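Side-chain contacts in beta-lactamase (Sphaerobacter thermophilus, PDB 4EWF), which is a class A beta-lactamase that probably hydrolyses beta-lactams to substituted beta-amino acids: residues I32-G37 with Q265-I270; R199-Y204 with G228-P233; L169-L174 with T236-V241. All coordinates share one frame; numbering follows the deposited sequence.

Contact 1: residues I32-G37 with Q265-I270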
ATOM      1  N   ILE A  32      12.457   5.167  -0.704  1.00 19.02           N
ATOM      2  CA  ILE A  32      12.396   4.857  -2.115  1.00 18.76           C
ATOM      3  C   ILE A  32      13.637   4.077  -2.457  1.00 22.16           C
ATOM      4  O   ILE A  32      14.749   4.534  -2.204  1.00 22.32           O
ATOM      5  CB  ILE A  32      12.324   6.147  -2.957  1.00 20.97           C
ATOM      6  CG1 ILE A  32      11.011   6.889  -2.668  1.00 25.67           C
ATOM      7  CG2 ILE A  32      12.501   5.828  -4.460  1.00 20.32           C
ATOM      8  CD1 ILE A  32      10.997   8.344  -3.119  1.00 24.77           C
ATOM      9  N   VAL A  33      13.459   2.885  -3.002  1.00 19.19           N
ATOM     10  CA  VAL A  33      14.611   2.048  -3.279  1.00 17.81           C
ATOM     11  C   VAL A  33      14.866   1.944  -4.769  1.00 22.06           C
ATOM     12  O   VAL A  33      14.015   1.469  -5.512  1.00 22.79           O
ATOM     13  CB  VAL A  33      14.435   0.632  -2.698  1.00 21.34           C
ATOM     14  CG1 VAL A  33      15.729  -0.157  -2.856  1.00 24.68           C
ATOM     15  CG2 VAL A  33      14.014   0.714  -1.223  1.00 19.34           C
ATOM     16  N   ALA A  34      16.049   2.382  -5.200  1.00 21.89           N
ATOM     17  CA  ALA A  34      16.415   2.330  -6.608  1.00 22.62           C
ATOM     18  C   ALA A  34      16.706   0.898  -7.020  1.00 28.46           C
ATOM     19  O   ALA A  34      17.013   0.054  -6.177  1.00 34.57           O
ATOM     20  CB  ALA A  34      17.650   3.213  -6.872  1.00 26.84           C
ATOM     21  N   PRO A  35      16.627   0.621  -8.326  1.00 34.01           N
ATOM     22  CA  PRO A  35      16.987  -0.676  -8.893  1.00 38.03           C
ATOM     23  C   PRO A  35      18.279  -1.225  -8.295  1.00 44.38           C
ATOM     24  O   PRO A  35      18.331  -2.392  -7.902  1.00 51.89           O
ATOM     25  CB  PRO A  35      17.182  -0.351 -10.367  1.00 38.80           C
ATOM     26  CG  PRO A  35      16.193   0.722 -10.618  1.00 36.26           C
ATOM     27  CD  PRO A  35      16.159   1.554  -9.362  1.00 37.00           C
ATOM     28  N   GLY A  36      19.311  -0.402  -8.211  1.00 29.93           N
ATOM     29  CA  GLY A  36      20.547  -0.876  -7.605  1.00 46.79           C
ATOM     30  C   GLY A  36      20.463  -1.324  -6.145  1.00 44.98           C
ATOM     31  O   GLY A  36      21.290  -2.105  -5.683  1.00 42.95           O
ATOM     32  N   GLY A  37      19.469  -0.826  -5.415  1.00 40.59           N
ATOM     33  CA  GLY A  37      19.385  -1.048  -3.979  1.00 30.35           C
ATOM     34  C   GLY A  37      19.653   0.232  -3.198  1.00 36.25           C
ATOM     35  O   GLY A  37      19.382   0.308  -1.988  1.00 30.11           O
ATOM     36  N   GLN A 265      12.953   9.834 -12.541  1.00 21.26           N
ATOM     37  CA  GLN A 265      14.005  10.572 -13.248  1.00 22.60           C
ATOM     38  C   GLN A 265      15.378  10.363 -12.603  1.00 20.47           C
ATOM     39  O   GLN A 265      16.371  10.127 -13.294  1.00 22.55           O
ATOM     40  CB  GLN A 265      13.664  12.067 -13.303  1.00 26.05           C
ATOM     41  CG  GLN A 265      12.418  12.398 -14.146  1.00 29.42           C
ATOM     42  CD  GLN A 265      11.930  13.827 -13.935  1.00 32.52           C
ATOM     43  OE1 GLN A 265      12.441  14.550 -13.078  1.00 39.21           O
ATOM     44  NE2 GLN A 265      10.934  14.234 -14.708  1.00 28.86           N
ATOM     45  N   ALA A 266      15.438  10.441 -11.272  1.00 24.57           N
ATOM     46  CA  ALA A 266      16.731  10.345 -10.578  1.00 24.73           C
ATOM     47  C   ALA A 266      17.435   8.999 -10.831  1.00 28.48           C
ATOM     48  O   ALA A 266      18.655   8.943 -10.956  1.00 25.77           O
ATOM     49  CB  ALA A 266      16.561  10.592  -9.063  1.00 23.44           C
ATOM     50  N   THR A 267      16.654   7.927 -10.917  0.96 25.77           N
ATOM     51  CA  THR A 267      17.201   6.580 -11.051  0.96 29.03           C
ATOM     52  C   THR A 267      17.353   6.157 -12.507  0.96 33.18           C
ATOM     53  O   THR A 267      17.820   5.054 -12.788  0.96 31.28           O
ATOM     54  CB  THR A 267      16.304   5.545 -10.325  0.96 26.17           C
ATOM     55  OG1 THR A 267      14.986   5.586 -10.884  0.96 29.64           O
ATOM     56  CG2 THR A 267      16.212   5.874  -8.863  0.96 26.15           C
ATOM     57  N   GLY A 268      16.956   7.032 -13.431  1.00 32.31           N
ATOM     58  CA  GLY A 268      17.100   6.757 -14.851  1.00 35.07           C
ATOM     59  C   GLY A 268      16.071   5.796 -15.415  1.00 32.70           C
ATOM     60  O   GLY A 268      16.253   5.241 -16.506  1.00 30.83           O
ATOM     61  N   LEU A 269      14.982   5.602 -14.678  1.00 25.96           N
ATOM     62  CA  LEU A 269      13.896   4.743 -15.135  1.00 29.41           C
ATOM     63  C   LEU A 269      13.024   5.421 -16.196  1.00 33.86           C
ATOM     64  O   LEU A 269      12.431   4.751 -17.040  1.00 37.28           O
ATOM     65  CB  LEU A 269      13.038   4.278 -13.943  1.00 26.94           C
ATOM     66  CG  LEU A 269      13.296   2.856 -13.418  1.00 38.69           C
ATOM     67  CD1 LEU A 269      14.669   2.346 -13.788  1.00 39.31           C
ATOM     68  CD2 LEU A 269      13.077   2.737 -11.916  1.00 35.04           C
ATOM     69  N   ILE A 270      12.904   6.745 -16.125  1.00 27.65           N
ATOM     70  CA  ILE A 270      12.346   7.507 -17.243  1.00 26.34           C
ATOM     71  C   ILE A 270      13.377   8.568 -17.577  1.00 25.40           C
ATOM     72  O   ILE A 270      14.286   8.807 -16.782  1.00 29.62           O
ATOM     73  CB  ILE A 270      11.009   8.173 -16.897  1.00 24.19           C
ATOM     74  CG1 ILE A 270      11.216   9.220 -15.789  1.00 21.69           C
ATOM     75  CG2 ILE A 270       9.997   7.128 -16.480  1.00 32.45           C
ATOM     76  CD1 ILE A 270       9.927   9.831 -15.270  1.00 25.67           C
TER

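Contact 2: residues R199-Y204 with G228-P233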
ATOM      1  N   ARG A 199      -3.585   8.260  -9.330  1.00 24.20           N
ATOM      2  CA  ARG A 199      -3.239   9.666  -9.137  1.00 24.86           C
ATOM      3  C   ARG A 199      -2.025   9.868  -8.229  1.00 23.77           C
ATOM      4  O   ARG A 199      -1.561  10.998  -8.048  1.00 22.50           O
ATOM      5  CB  ARG A 199      -4.436  10.427  -8.552  1.00 17.85           C
ATOM      6  CG  ARG A 199      -5.657  10.467  -9.471  1.00 18.80           C
ATOM      7  CD  ARG A 199      -6.849  11.064  -8.748  1.00 20.69           C
ATOM      8  NE  ARG A 199      -8.087  10.983  -9.535  1.00 23.27           N
ATOM      9  CZ  ARG A 199      -8.823   9.880  -9.635  1.00 25.11           C
ATOM     10  NH1 ARG A 199      -8.428   8.766  -9.022  1.00 21.60           N
ATOM     11  NH2 ARG A 199      -9.940   9.882 -10.352  1.00 27.75           N
ATOM     12  N   ARG A 200      -1.520   8.788  -7.644  1.00 20.80           N
ATOM     13  CA  ARG A 200      -0.398   8.934  -6.709  1.00 18.21           C
ATOM     14  C   ARG A 200       0.877   8.326  -7.308  1.00 20.50           C
ATOM     15  O   ARG A 200       1.463   8.899  -8.229  1.00 21.47           O
ATOM     16  CB  ARG A 200      -0.764   8.374  -5.326  1.00 19.19           C
ATOM     17  CG  ARG A 200      -2.098   8.966  -4.815  1.00 23.37           C
ATOM     18  CD  ARG A 200      -2.550   8.454  -3.452  1.00 21.82           C
ATOM     19  NE  ARG A 200      -3.943   8.836  -3.207  1.00 21.31           N
ATOM     20  CZ  ARG A 200      -4.627   8.562  -2.098  1.00 22.35           C
ATOM     21  NH1 ARG A 200      -4.054   7.901  -1.094  1.00 18.14           N
ATOM     22  NH2 ARG A 200      -5.895   8.954  -1.998  1.00 19.48           N
ATOM     23  N   ILE A 201       1.301   7.163  -6.820  1.00 18.66           N
ATOM     24  CA  ILE A 201       2.463   6.507  -7.418  1.00 18.75           C
ATOM     25  C   ILE A 201       2.236   6.345  -8.922  1.00 28.24           C
ATOM     26  O   ILE A 201       3.150   6.529  -9.740  1.00 27.89           O
ATOM     27  CB  ILE A 201       2.739   5.134  -6.766  1.00 20.38           C
ATOM     28  CG1 ILE A 201       3.357   5.334  -5.383  1.00 18.03           C
ATOM     29  CG2 ILE A 201       3.645   4.286  -7.658  1.00 29.43           C
ATOM     30  CD1 ILE A 201       3.399   4.077  -4.530  1.00 23.03           C
ATOM     31  N   GLY A 202       1.003   6.035  -9.300  1.00 22.40           N
ATOM     32  CA  GLY A 202       0.745   5.726 -10.697  1.00 29.06           C
ATOM     33  C   GLY A 202       0.754   6.907 -11.658  1.00 29.19           C
ATOM     34  O   GLY A 202       0.728   6.730 -12.878  1.00 28.91           O
ATOM     35  N   ARG A 203       0.785   8.122 -11.130  1.00 26.21           N
ATOM     36  CA  ARG A 203       0.492   9.265 -11.976  1.00 28.30           C
ATOM     37  C   ARG A 203       1.455   9.467 -13.146  1.00 35.45           C
ATOM     38  O   ARG A 203       1.044   9.698 -14.293  1.00 28.93           O
ATOM     39  CB  ARG A 203       0.394  10.542 -11.155  1.00 26.85           C
ATOM     40  CG  ARG A 203      -0.013  11.706 -12.033  1.00 34.87           C
ATOM     41  CD  ARG A 203      -0.356  12.913 -11.208  1.00 33.80           C
ATOM     42  NE  ARG A 203      -0.311  14.119 -12.024  1.00 39.99           N
ATOM     43  CZ  ARG A 203      -0.589  15.331 -11.561  1.00 42.63           C
ATOM     44  NH1 ARG A 203      -0.515  16.384 -12.373  1.00 34.79           N
ATOM     45  NH2 ARG A 203      -0.941  15.484 -10.279  1.00 36.92           N
ATOM     46  N   TYR A 204       2.743   9.365 -12.875  1.00 29.91           N
ATOM     47  CA  TYR A 204       3.712   9.620 -13.927  1.00 32.22           C
ATOM     48  C   TYR A 204       4.399   8.341 -14.404  1.00 31.70           C
ATOM     49  O   TYR A 204       5.539   8.372 -14.879  1.00 32.15           O
ATOM     50  CB  TYR A 204       4.718  10.672 -13.452  1.00 31.29           C
ATOM     51  CG  TYR A 204       4.084  12.024 -13.191  1.00 29.01           C
ATOM     52  CD1 TYR A 204       3.711  12.848 -14.239  1.00 37.00           C
ATOM     53  CD2 TYR A 204       3.853  12.470 -11.894  1.00 30.42           C
ATOM     54  CE1 TYR A 204       3.123  14.080 -14.007  1.00 37.40           C
ATOM     55  CE2 TYR A 204       3.273  13.695 -11.659  1.00 31.93           C
ATOM     56  CZ  TYR A 204       2.913  14.493 -12.715  1.00 33.74           C
ATOM     57  OH  TYR A 204       2.339  15.713 -12.475  1.00 46.41           O
ATOM     58  N   GLY A 228       4.016   1.104  -3.129  1.00 16.29           N
ATOM     59  CA  GLY A 228       4.019   0.195  -4.264  1.00 19.56           C
ATOM     60  C   GLY A 228       5.315   0.102  -5.038  1.00 24.99           C
ATOM     61  O   GLY A 228       6.392   0.370  -4.502  1.00 20.39           O
ATOM     62  N   PHE A 229       5.209  -0.284  -6.308  1.00 21.15           N
ATOM     63  CA  PHE A 229       6.386  -0.489  -7.118  1.00 23.50           C
ATOM     64  C   PHE A 229       6.130  -0.042  -8.546  1.00 22.86           C
ATOM     65  O   PHE A 229       4.994  -0.010  -9.016  1.00 24.57           O
ATOM     66  CB  PHE A 229       6.762  -1.972  -7.127  1.00 19.11           C
ATOM     67  CG  PHE A 229       5.759  -2.828  -7.831  1.00 25.97           C
ATOM     68  CD1 PHE A 229       5.923  -3.154  -9.171  1.00 30.60           C
ATOM     69  CD2 PHE A 229       4.626  -3.283  -7.164  1.00 23.37           C
ATOM     70  CE1 PHE A 229       4.989  -3.942  -9.832  1.00 30.15           C
ATOM     71  CE2 PHE A 229       3.685  -4.077  -7.821  1.00 24.12           C
ATOM     72  CZ  PHE A 229       3.859  -4.392  -9.154  1.00 29.01           C
ATOM     73  N   ILE A 230       7.209   0.295  -9.233  1.00 23.88           N
ATOM     74  CA  ILE A 230       7.151   0.544 -10.666  1.00 24.64           C
ATOM     75  C   ILE A 230       8.254  -0.257 -11.346  1.00 23.82           C
ATOM     76  O   ILE A 230       9.427  -0.161 -10.974  1.00 22.10           O
ATOM     77  CB  ILE A 230       7.298   2.035 -10.993  1.00 25.58           C
ATOM     78  CG1 ILE A 230       6.145   2.825 -10.373  1.00 27.41           C
ATOM     79  CG2 ILE A 230       7.326   2.249 -12.496  1.00 22.78           C
ATOM     80  CD1 ILE A 230       6.406   4.296 -10.319  1.00 26.96           C
ATOM     81  N   THR A 231       7.875  -1.049 -12.344  1.00 29.02           N
ATOM     82  CA  THR A 231       8.823  -1.905 -13.040  1.00 30.83           C
ATOM     83  C   THR A 231       8.913  -1.512 -14.511  1.00 32.91           C
ATOM     84  O   THR A 231       7.893  -1.391 -15.188  1.00 36.31           O
ATOM     85  CB  THR A 231       8.411  -3.392 -12.942  1.00 32.19           C
ATOM     86  OG1 THR A 231       8.567  -3.843 -11.596  1.00 31.08           O
ATOM     87  CG2 THR A 231       9.275  -4.257 -13.848  1.00 38.39           C
ATOM     88  N   THR A 232      10.132  -1.280 -14.988  1.00 33.12           N
ATOM     89  CA  THR A 232      10.387  -1.128 -16.421  1.00 33.48           C
ATOM     90  C   THR A 232      11.448  -2.152 -16.825  1.00 42.27           C
ATOM     91  O   THR A 232      12.033  -2.813 -15.962  1.00 36.42           O
ATOM     92  CB  THR A 232      10.891   0.287 -16.779  1.00 36.70           C
ATOM     93  OG1 THR A 232      12.307   0.365 -16.557  1.00 36.59           O
ATOM     94  CG2 THR A 232      10.193   1.340 -15.947  1.00 34.38           C
ATOM     95  N   PRO A 233      11.704  -2.298 -18.139  1.00 44.60           N
ATOM     96  CA  PRO A 233      12.751  -3.241 -18.558  1.00 44.29           C
ATOM     97  C   PRO A 233      14.120  -2.926 -17.937  1.00 42.71           C
ATOM     98  O   PRO A 233      14.972  -3.807 -17.825  1.00 43.79           O
ATOM     99  CB  PRO A 233      12.792  -3.075 -20.084  1.00 50.67           C
ATOM    100  CG  PRO A 233      12.072  -1.786 -20.368  1.00 53.77           C
ATOM    101  CD  PRO A 233      11.057  -1.635 -19.284  1.00 41.67           C
TER

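Contact 3: residues L169-L174 with T236-V241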
ATOM      1  N   LEU A 169      10.111  -2.474   2.994  1.00 23.15           N
ATOM      2  CA  LEU A 169      10.493  -3.877   3.190  1.00 21.48           C
ATOM      3  C   LEU A 169       9.393  -4.804   2.685  1.00 20.59           C
ATOM      4  O   LEU A 169       9.669  -5.849   2.095  1.00 26.80           O
ATOM      5  CB  LEU A 169      10.765  -4.196   4.664  1.00 23.19           C
ATOM      6  CG  LEU A 169      11.926  -3.470   5.329  1.00 23.88           C
ATOM      7  CD1 LEU A 169      11.942  -3.760   6.833  1.00 29.99           C
ATOM      8  CD2 LEU A 169      13.260  -3.865   4.660  1.00 28.07           C
ATOM      9  N   ALA A 170       8.146  -4.426   2.930  1.00 20.20           N
ATOM     10  CA  ALA A 170       7.017  -5.267   2.535  1.00 23.85           C
ATOM     11  C   ALA A 170       6.985  -5.456   1.026  1.00 24.89           C
ATOM     12  O   ALA A 170       6.822  -6.572   0.533  1.00 20.22           O
ATOM     13  CB  ALA A 170       5.688  -4.666   3.026  1.00 19.73           C
ATOM     14  N   VAL A 171       7.113  -4.359   0.291  1.00 20.72           N
ATOM     15  CA  VAL A 171       7.112  -4.442  -1.169  1.00 22.41           C
ATOM     16  C   VAL A 171       8.328  -5.221  -1.659  1.00 24.31           C
ATOM     17  O   VAL A 171       8.223  -6.017  -2.588  1.00 27.44           O
ATOM     18  CB  VAL A 171       7.096  -3.032  -1.826  1.00 27.05           C
ATOM     19  CG1 VAL A 171       7.203  -3.131  -3.350  1.00 23.31           C
ATOM     20  CG2 VAL A 171       5.842  -2.262  -1.419  1.00 25.48           C
ATOM     21  N   GLN A 172       9.487  -5.004  -1.042  1.00 21.71           N
ATOM     22  CA  GLN A 172      10.673  -5.749  -1.469  1.00 23.80           C
ATOM     23  C   GLN A 172      10.485  -7.242  -1.280  1.00 23.39           C
ATOM     24  O   GLN A 172      10.920  -8.043  -2.117  1.00 22.84           O
ATOM     25  CB  GLN A 172      11.939  -5.282  -0.738  1.00 25.05           C
ATOM     26  CG  GLN A 172      12.421  -3.903  -1.157  1.00 25.63           C
ATOM     27  CD  GLN A 172      13.629  -3.463  -0.349  1.00 30.29           C
ATOM     28  OE1 GLN A 172      13.558  -3.325   0.872  1.00 30.25           O
ATOM     29  NE2 GLN A 172      14.745  -3.261  -1.025  1.00 24.12           N
ATOM     30  N   ALA A 173       9.832  -7.622  -0.187  1.00 23.62           N
ATOM     31  CA  ALA A 173       9.605  -9.035   0.071  1.00 25.93           C
ATOM     32  C   ALA A 173       8.748  -9.649  -1.044  1.00 25.16           C
ATOM     33  O   ALA A 173       9.013 -10.763  -1.488  1.00 27.60           O
ATOM     34  CB  ALA A 173       8.953  -9.241   1.446  1.00 25.38           C
ATOM     35  N   LEU A 174       7.728  -8.922  -1.495  1.00 28.09           N
ATOM     36  CA  LEU A 174       6.892  -9.427  -2.587  1.00 28.97           C
ATOM     37  C   LEU A 174       7.716  -9.576  -3.862  1.00 28.97           C
ATOM     38  O   LEU A 174       7.648 -10.599  -4.533  1.00 26.84           O
ATOM     39  CB  LEU A 174       5.693  -8.511  -2.843  1.00 25.98           C
ATOM     40  CG  LEU A 174       4.603  -8.495  -1.759  1.00 29.01           C
ATOM     41  CD1 LEU A 174       3.604  -7.371  -2.003  1.00 25.90           C
ATOM     42  CD2 LEU A 174       3.876  -9.837  -1.699  1.00 28.53           C
ATOM     43  N   THR A 236      13.323  -2.048 -11.296  1.00 29.13           N
ATOM     44  CA  THR A 236      12.141  -1.754 -10.483  1.00 27.66           C
ATOM     45  C   THR A 236      12.414  -0.734  -9.382  1.00 29.16           C
ATOM     46  O   THR A 236      13.402  -0.837  -8.661  1.00 28.12           O
ATOM     47  CB  THR A 236      11.569  -3.037  -9.837  1.00 29.97           C
ATOM     48  OG1 THR A 236      11.119  -3.921 -10.866  1.00 30.83           O
ATOM     49  CG2 THR A 236      10.388  -2.703  -8.922  1.00 26.22           C
ATOM     50  N   LEU A 237      11.520   0.242  -9.265  1.00 24.31           N
ATOM     51  CA  LEU A 237      11.583   1.238  -8.218  1.00 21.28           C
ATOM     52  C   LEU A 237      10.606   0.879  -7.088  1.00 23.04           C
ATOM     53  O   LEU A 237       9.421   0.651  -7.339  1.00 22.02           O
ATOM     54  CB  LEU A 237      11.191   2.600  -8.798  1.00 18.76           C
ATOM     55  CG  LEU A 237      11.329   3.775  -7.835  1.00 26.09           C
ATOM     56  CD1 LEU A 237      12.809   4.108  -7.694  1.00 23.76           C
ATOM     57  CD2 LEU A 237      10.558   4.976  -8.342  1.00 23.50           C
ATOM     58  N   VAL A 238      11.084   0.832  -5.848  1.00 17.23           N
ATOM     59  CA  VAL A 238      10.158   0.641  -4.722  1.00 21.72           C
ATOM     60  C   VAL A 238       9.834   1.988  -4.090  1.00 21.89           C
ATOM     61  O   VAL A 238      10.732   2.764  -3.797  1.00 22.60           O
ATOM     62  CB  VAL A 238      10.735  -0.309  -3.653  1.00 23.33           C
ATOM     63  CG1 VAL A 238       9.821  -0.379  -2.444  1.00 20.75           C
ATOM     64  CG2 VAL A 238      10.967  -1.704  -4.247  1.00 27.24           C
ATOM     65  N   VAL A 239       8.548   2.254  -3.874  1.00 14.88           N
ATOM     66  CA  VAL A 239       8.107   3.548  -3.373  1.00 17.78           C
ATOM     67  C   VAL A 239       7.125   3.426  -2.202  1.00 18.89           C
ATOM     68  O   VAL A 239       6.039   2.884  -2.345  1.00 25.55           O
ATOM     69  CB  VAL A 239       7.438   4.369  -4.498  1.00 17.86           C
ATOM     70  CG1 VAL A 239       6.892   5.703  -3.943  1.00 17.45           C
ATOM     71  CG2 VAL A 239       8.429   4.586  -5.639  1.00 20.96           C
ATOM     72  N   ALA A 240       7.517   3.936  -1.044  1.00 19.36           N
ATOM     73  CA  ALA A 240       6.608   3.993   0.097  1.00 18.71           C
ATOM     74  C   ALA A 240       6.548   5.437   0.604  1.00 23.73           C
ATOM     75  O   ALA A 240       7.502   5.943   1.195  1.00 21.31           O
ATOM     76  CB  ALA A 240       7.074   3.028   1.203  1.00 20.94           C
ATOM     77  N   VAL A 241       5.449   6.121   0.322  1.00 18.65           N
ATOM     78  CA  VAL A 241       5.311   7.512   0.731  1.00 16.21           C
ATOM     79  C   VAL A 241       4.076   7.682   1.592  1.00 21.16           C
ATOM     80  O   VAL A 241       2.988   7.255   1.215  1.00 23.61           O
ATOM     81  CB  VAL A 241       5.214   8.441  -0.491  1.00 17.60           C
ATOM     82  CG1 VAL A 241       5.003   9.893  -0.062  1.00 20.47           C
ATOM     83  CG2 VAL A 241       6.483   8.304  -1.326  1.00 21.13           C
TER

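Contact 1: residues I32-G37 with Q265-I270
Ala-34 and Pro-35 touch Thr-267 and Leu-269 where strand 27-33 ends beside the C-terminal end of helix 249-266. The fold is the alpha-beta-alpha sandwich of class A beta-lactamases, and this contact lies near its surface. Just before the contact, Ile-32 of the strand packs on Ile-259 and Ala-263, earlier in the same helix. The chain then leaves the strand. Ala-34 sets its CB against the methyl of Thr-267, with CB and CG2 3.6 Å apart. That methyl position belongs to one of two deposited conformers of Thr-267, so the close approach is less certain than the rest. In this conformer OG1 lies between the backbone N and the carbonyl carbon (chi1 59°) and is hydrogen-bonded to Ala-263 O, back in the last turn of the helix. Pro-35 gives most to the contact. Its CD passes Thr-267 CB at 4.1 Å, the two side chains crossing at about a right angle. Its CG points at the end of Leu-269 and meets CD1 and CD2 at the same distance, 3.9 Å. The helix ends in a Schellman motif, with Gly-268 at positive phi (77°), and Leu-269 follows directly. Beyond Pro-35, Gly-36 and Gly-37 complete a type I beta turn. The turn is closed by Gly-37 N, which donates to Ala-34 O at 2.7 Å.

Contact 2: residues R199-Y204 with G228-P233
Ile-201 meets strand 223-232 with two separate branches. Its CD1 lies 3.3 Å from Gly-228 N, over the backbone of a residue that has no side chain. Its CG2 lies 3.8 Å from Ile-230 CD1. The same CG2 is also 4.0 Å from Ile-230 CG1, so one methyl rests along the outer part of the other isoleucine. The two side chains run past each other in opposite directions. In Ile-201 CG1 stands opposite the carbonyl carbon (chi1 -75°) and CG2 stands opposite the backbone N. This spreads the two branches, one for Gly-228 and one for Ile-230. Ile-230 also brings its CD1 to 4.0 Å from Ile-201 O, a van der Waals approach of a methyl to a carbonyl oxygen.

All three residues are buried. Gly-228 and Ile-230 are alternate residues of the strand. The loop between helix 182-192 and strand 212-220 packs here on the sheet face that also meets helix 249-266, where Ile-230 touches Thr-260.

The next shell fixes the loop. Arg-200 to Arg-203 form a type I beta turn, with Arg-203 N bonded to Arg-200 O at 3.1 Å. Ile-201 N is hydrogen-bonded to Asp-226 OD2, just before the strand segment. Arg-200 makes a salt bridge to Glu-253 of helix 249-266 and hydrogen bonds to Ser-219 OG and Asn-225 O.

The contact between the two segments is van der Waals packing, methyl on methyl and methyl on backbone, with no hydrogen bond or salt bridge between them. The polar bonds that hold the turn go instead to residues earlier in strand 223-232, to strand 212-220 and to helix 249-266.

Contact 3: residues L169-L174 with T236-V241
Val-171 and Val-238 pack side by side between helix 164-175 and strand 235-244, in a buried helix-on-sheet contact of the sandwich. Both valines have CG1 opposite the backbone N, with chi1 of 176° in Val-171 and 174° in Val-238. This puts CG1 of each valine at the contact. Their side chains slide past each other in opposite directions. Val-238 CG1 lies 3.9 Å from Val-171 CB and also 3.9 Å from Val-171 CG1. Val-238 CG2 is 4.1 Å from that same Val-171 CG1. One methyl of the helix residue therefore touches both methyls of the strand residue. Gln-172 comes from the next position of the helix and crosses Val-238 at about a right angle. Its CG is placed opposite the carbonyl carbon (chi1 -71°), and it meets Val-238 CG2 at 4.1 Å. The touching is done by its aliphatic part, and the chain stays extended past CG. The strand is flanked on both sides within the sheet. Val-171 also packs on Val-227 and Phe-229 of strand 223-232, and Gln-172 on Val-33 of strand 27-33. The helix thus spans three adjacent strands, while Leu-237 and Val-239 turn to helix 249-266 on the other face.

In the fold
From the N terminus, strand 27-33 opens the widest loop, which contact 1 closes at the end of helix 249-266. Helix 164-175 opens the next loop, closed by contact 3 on strand 235-244. Segment 199-204 opens the innermost one, closed by contact 2 on strand 223-232. The three are nested and none cross. All reach the same five-stranded sheet, where strand 235-244 lies between strands 27-33 and 223-232. Val-33 N lies 2.8 Å from Val-238 O, and Ile-230 O lies 2.7 Å from Leu-237 N, both probable hydrogen bonds. Leu-269 of contact 1 packs on Leu-237 and Thr-232, joining the C-terminal region to two strands.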